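Local coordinates for glycerate 2-kinase (Pyrococcus horikoshii, PDB 1X3L), which catalyses the ATP-dependent phosphorylation of D-glycerate to 2-phosphoglycerate, preferring magnesium as cofactor and accepting other nucleotides or pyrophosphate as phosphate donors, at residues L358-T370 with T421-S435. Sequence-based numbering, arbitrary orientation.
Sequences LEALIVAFDTDGT and TGTNVNSIVIAIVTS
Strands 359-366 and 427-435 run antiparallel (170°), neighbours inside a mixed six-stranded sheet, with paired backbone bonds joining Leu361 to Ile432, Val363 to Ile430 and Phe365 to Ile428. On the face covered by helices 6-20 and 268-281, Val363 CG1 packs alongside Ile430 CB at 3.6 Å. Phe365 CG sits between its own backbone N and carbonyl carbon (chi1 63°), which lays the ring beside Ile428, CZ 4.0 Å from Ile428 CB, while Ile430 CD1 meets the ring edge. On the opposite face, covered by helix 343-351, Ala364 CB touches Val429 CG2, and Ile362 CG2 crosses Val429 CG1 at 3.9 Å. Near Asp366, Ser427 OG turns to Glu329 and Asn344. Beyond the strands Thr367 takes over the pairing with both side chain and backbone. Thr367 OG1 donates to Asn426 O (2.6 Å) in the carbonyl plane, on a lone pair, and accepts from Val425 N (2.8 Å); Thr367 N reaches the same Asn426 O from above that plane. Thr367 CG2 lies 3.7 Å from Val425 CG2, the two side chains crossing at about a right angle. Thr421 OG1 donates to Thr367 O at 2.7 Å, tying the type I turn from Asp366 to Gly369 to the start of the 421-426 loop. Asx turns at Asp366, Asp368 and Asn424 brace both loops, and one water touches Asp366 OD1 and Asn424 OD1. The side chain of Asn424 lies about 6 Å from that of Lys58, probably a substrate-binding residue. Apolar contacts between the strands thus give way to hydrogen bonds between the loops, where two donors of Thr367 grip Asn426 O near the probable substrate site.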
# COMPACT_ATOMS: atom_id res chain seq x y z
N LEU A 358 -3.56 -12.32 31.66
CA LEU A 358 -2.70 -13.24 30.92
C LEU A 358 -1.35 -12.58 30.65
O LEU A 358 -1.23 -11.35 30.66
CB LEU A 358 -3.37 -13.64 29.60
CG LEU A 358 -4.74 -14.30 29.70
CD1 LEU A 358 -5.28 -14.60 28.31
CD2 LEU A 358 -4.64 -15.57 30.53
N GLU A 359 -0.33 -13.40 30.44
CA GLU A 359 1.01 -12.89 30.13
C GLU A 359 1.00 -12.70 28.62
O GLU A 359 1.65 -13.44 27.87
CB GLU A 359 2.08 -13.91 30.52
CG GLU A 359 2.20 -14.13 32.02
CD GLU A 359 2.50 -12.85 32.77
OE1 GLU A 359 3.39 -12.09 32.33
OE2 GLU A 359 1.84 -12.59 33.80
N ALA A 360 0.25 -11.70 28.17
CA ALA A 360 0.13 -11.45 26.74
C ALA A 360 0.05 -9.97 26.42
O ALA A 360 -0.21 -9.14 27.29
CB ALA A 360 -1.10 -12.17 26.21
N LEU A 361 0.27 -9.66 25.15
CA LEU A 361 0.21 -8.28 24.69
C LEU A 361 -0.35 -8.26 23.29
O LEU A 361 -0.11 -9.19 22.50
CB LEU A 361 1.60 -7.64 24.71
CG LEU A 361 1.73 -6.19 24.21
CD1 LEU A 361 2.88 -5.49 24.93
CD2 LEU A 361 1.96 -6.18 22.71
N ILE A 362 -1.14 -7.24 22.99
CA ILE A 362 -1.69 -7.07 21.66
C ILE A 362 -1.46 -5.63 21.24
O ILE A 362 -1.82 -4.70 21.96
CB ILE A 362 -3.22 -7.35 21.61
CG1 ILE A 362 -3.49 -8.85 21.72
CG2 ILE A 362 -3.79 -6.83 20.29
CD1 ILE A 362 -4.97 -9.22 21.72
N VAL A 363 -0.81 -5.45 20.10
CA VAL A 363 -0.59 -4.11 19.59
C VAL A 363 -1.13 -4.11 18.16
O VAL A 363 -0.73 -4.93 17.33
CB VAL A 363 0.91 -3.71 19.64
CG1 VAL A 363 1.77 -4.71 18.89
CG2 VAL A 363 1.09 -2.32 19.06
N ALA A 364 -2.07 -3.21 17.89
CA ALA A 364 -2.67 -3.08 16.56
C ALA A 364 -2.35 -1.68 16.07
O ALA A 364 -2.61 -0.70 16.77
CB ALA A 364 -4.19 -3.28 16.65
N PHE A 365 -1.79 -1.57 14.87
CA PHE A 365 -1.42 -0.26 14.36
C PHE A 365 -1.51 -0.15 12.85
O PHE A 365 -1.38 -1.13 12.13
CB PHE A 365 0.01 0.07 14.80
CG PHE A 365 1.05 -0.88 14.26
CD1 PHE A 365 1.86 -0.50 13.19
CD2 PHE A 365 1.20 -2.15 14.80
CE1 PHE A 365 2.81 -1.38 12.67
CE2 PHE A 365 2.14 -3.04 14.28
CZ PHE A 365 2.95 -2.65 13.22
N ASP A 366 -1.73 1.07 12.37
CA ASP A 366 -1.81 1.35 10.95
C ASP A 366 -0.42 1.86 10.55
O ASP A 366 0.08 2.82 11.15
CB ASP A 366 -2.85 2.44 10.69
CG ASP A 366 -3.35 2.45 9.26
OD1 ASP A 366 -2.51 2.39 8.33
OD2 ASP A 366 -4.58 2.52 9.06
N THR A 367 0.20 1.22 9.56
CA THR A 367 1.54 1.62 9.15
C THR A 367 1.62 3.01 8.53
O THR A 367 2.72 3.51 8.32
CB THR A 367 2.16 0.61 8.15
OG1 THR A 367 1.30 0.47 7.01
CG2 THR A 367 2.34 -0.76 8.83
N ASP A 368 0.49 3.65 8.25
CA ASP A 368 0.57 5.00 7.68
C ASP A 368 0.67 6.05 8.77
O ASP A 368 0.73 7.24 8.48
CB ASP A 368 -0.60 5.31 6.73
CG ASP A 368 -1.94 5.43 7.44
OD1 ASP A 368 -1.97 5.66 8.66
OD2 ASP A 368 -2.97 5.31 6.74
N GLY A 369 0.68 5.62 10.03
CA GLY A 369 0.83 6.56 11.13
C GLY A 369 -0.41 7.12 11.79
O GLY A 369 -0.31 7.71 12.87
N THR A 370 -1.57 6.96 11.16
CA THR A 370 -2.81 7.46 11.76
C THR A 370 -3.86 6.37 11.78
O THR A 370 -3.87 5.47 10.94
CB THR A 370 -3.36 8.69 11.01
OG1 THR A 370 -3.61 8.35 9.64
CG2 THR A 370 -2.37 9.85 11.06
N THR A 421 5.28 8.19 9.34
CA THR A 421 5.99 6.95 9.03
C THR A 421 6.60 6.95 7.63
O THR A 421 7.50 6.17 7.34
CB THR A 421 5.05 5.75 9.14
OG1 THR A 421 4.07 5.82 8.10
CG2 THR A 421 4.36 5.74 10.49
N GLY A 422 6.08 7.81 6.76
CA GLY A 422 6.61 7.88 5.41
C GLY A 422 6.22 6.71 4.52
O GLY A 422 6.84 6.48 3.48
N THR A 423 5.20 5.95 4.92
CA THR A 423 4.76 4.82 4.10
C THR A 423 3.33 4.38 4.42
O THR A 423 2.64 5.01 5.22
CB THR A 423 5.71 3.61 4.29
OG1 THR A 423 5.31 2.55 3.40
CG2 THR A 423 5.67 3.11 5.73
N ASN A 424 2.89 3.31 3.76
CA ASN A 424 1.55 2.79 3.98
C ASN A 424 1.33 1.42 3.37
O ASN A 424 1.20 1.27 2.15
CB ASN A 424 0.50 3.77 3.42
CG ASN A 424 -0.92 3.24 3.55
OD1 ASN A 424 -1.21 2.39 4.40
ND2 ASN A 424 -1.82 3.74 2.72
N VAL A 425 1.31 0.40 4.22
CA VAL A 425 1.06 -0.96 3.78
C VAL A 425 -0.07 -1.51 4.64
O VAL A 425 -0.14 -2.70 4.92
CB VAL A 425 2.32 -1.86 3.89
CG1 VAL A 425 3.38 -1.36 2.91
CG2 VAL A 425 2.85 -1.86 5.30
N ASN A 426 -0.94 -0.60 5.06
CA ASN A 426 -2.13 -0.86 5.88
C ASN A 426 -1.79 -1.29 7.32
O ASN A 426 -0.76 -0.93 7.88
CB ASN A 426 -2.95 -1.95 5.19
CG ASN A 426 -3.60 -1.38 3.96
OD1 ASN A 426 -4.13 -0.27 3.95
ND2 ASN A 426 -3.54 -2.17 2.87
N SER A 427 -2.67 -2.06 7.95
CA SER A 427 -2.50 -2.39 9.36
C SER A 427 -2.04 -3.78 9.75
O SER A 427 -2.23 -4.75 9.00
CB SER A 427 -3.79 -2.08 10.12
OG SER A 427 -4.13 -0.71 9.98
N ILE A 428 -1.47 -3.87 10.94
CA ILE A 428 -0.99 -5.13 11.48
C ILE A 428 -1.30 -5.25 12.96
O ILE A 428 -1.21 -4.27 13.71
CB ILE A 428 0.54 -5.28 11.33
CG1 ILE A 428 0.93 -5.17 9.86
CG2 ILE A 428 1.00 -6.60 11.93
CD1 ILE A 428 2.43 -5.10 9.62
N VAL A 429 -1.69 -6.45 13.37
CA VAL A 429 -1.98 -6.73 14.76
C VAL A 429 -0.95 -7.76 15.20
O VAL A 429 -0.81 -8.81 14.57
CB VAL A 429 -3.38 -7.35 14.97
CG1 VAL A 429 -3.61 -7.57 16.46
CG2 VAL A 429 -4.46 -6.44 14.40
N ILE A 430 -0.23 -7.47 16.27
CA ILE A 430 0.75 -8.42 16.77
C ILE A 430 0.27 -8.91 18.12
O ILE A 430 0.00 -8.11 19.01
CB ILE A 430 2.13 -7.76 16.94
CG1 ILE A 430 2.62 -7.17 15.61
CG2 ILE A 430 3.13 -8.80 17.45
CD1 ILE A 430 3.97 -6.44 15.71
N ALA A 431 0.12 -10.23 18.27
CA ALA A 431 -0.31 -10.80 19.54
C ALA A 431 0.83 -11.62 20.13
O ALA A 431 1.36 -12.53 19.49
CB ALA A 431 -1.55 -11.68 19.34
N ILE A 432 1.23 -11.29 21.35
CA ILE A 432 2.33 -11.99 21.99
C ILE A 432 1.89 -12.71 23.25
O ILE A 432 1.20 -12.13 24.10
CB ILE A 432 3.46 -11.01 22.38
CG1 ILE A 432 3.91 -10.22 21.15
CG2 ILE A 432 4.63 -11.79 22.99
CD1 ILE A 432 4.85 -9.07 21.48
N VAL A 433 2.26 -13.98 23.37
CA VAL A 433 1.95 -14.75 24.58
C VAL A 433 3.30 -15.31 25.03
O VAL A 433 3.93 -16.08 24.33
CB VAL A 433 0.98 -15.91 24.31
CG1 VAL A 433 0.63 -16.60 25.63
CG2 VAL A 433 -0.29 -15.39 23.65
N THR A 434 3.75 -14.89 26.21
CA THR A 434 5.04 -15.33 26.71
C THR A 434 4.95 -16.54 27.63
O THR A 434 5.93 -17.25 27.83
CB THR A 434 5.75 -14.19 27.46
OG1 THR A 434 4.89 -13.68 28.48
CG2 THR A 434 6.10 -13.06 26.50
N SER A 435 3.77 -16.80 28.18
CA SER A 435 3.62 -17.92 29.09
C SER A 435 2.16 -18.29 29.30
O SER A 435 1.27 -17.46 29.09
CB SER A 435 4.26 -17.57 30.44
OG SER A 435 4.15 -18.64 31.36
O HOH W 1 -0.84 -16.20 30.41
O HOH W 2 -3.44 2.52 5.88
O HOH W 3 2.76 8.76 8.21
O HOH W 4 2.56 7.79 5.64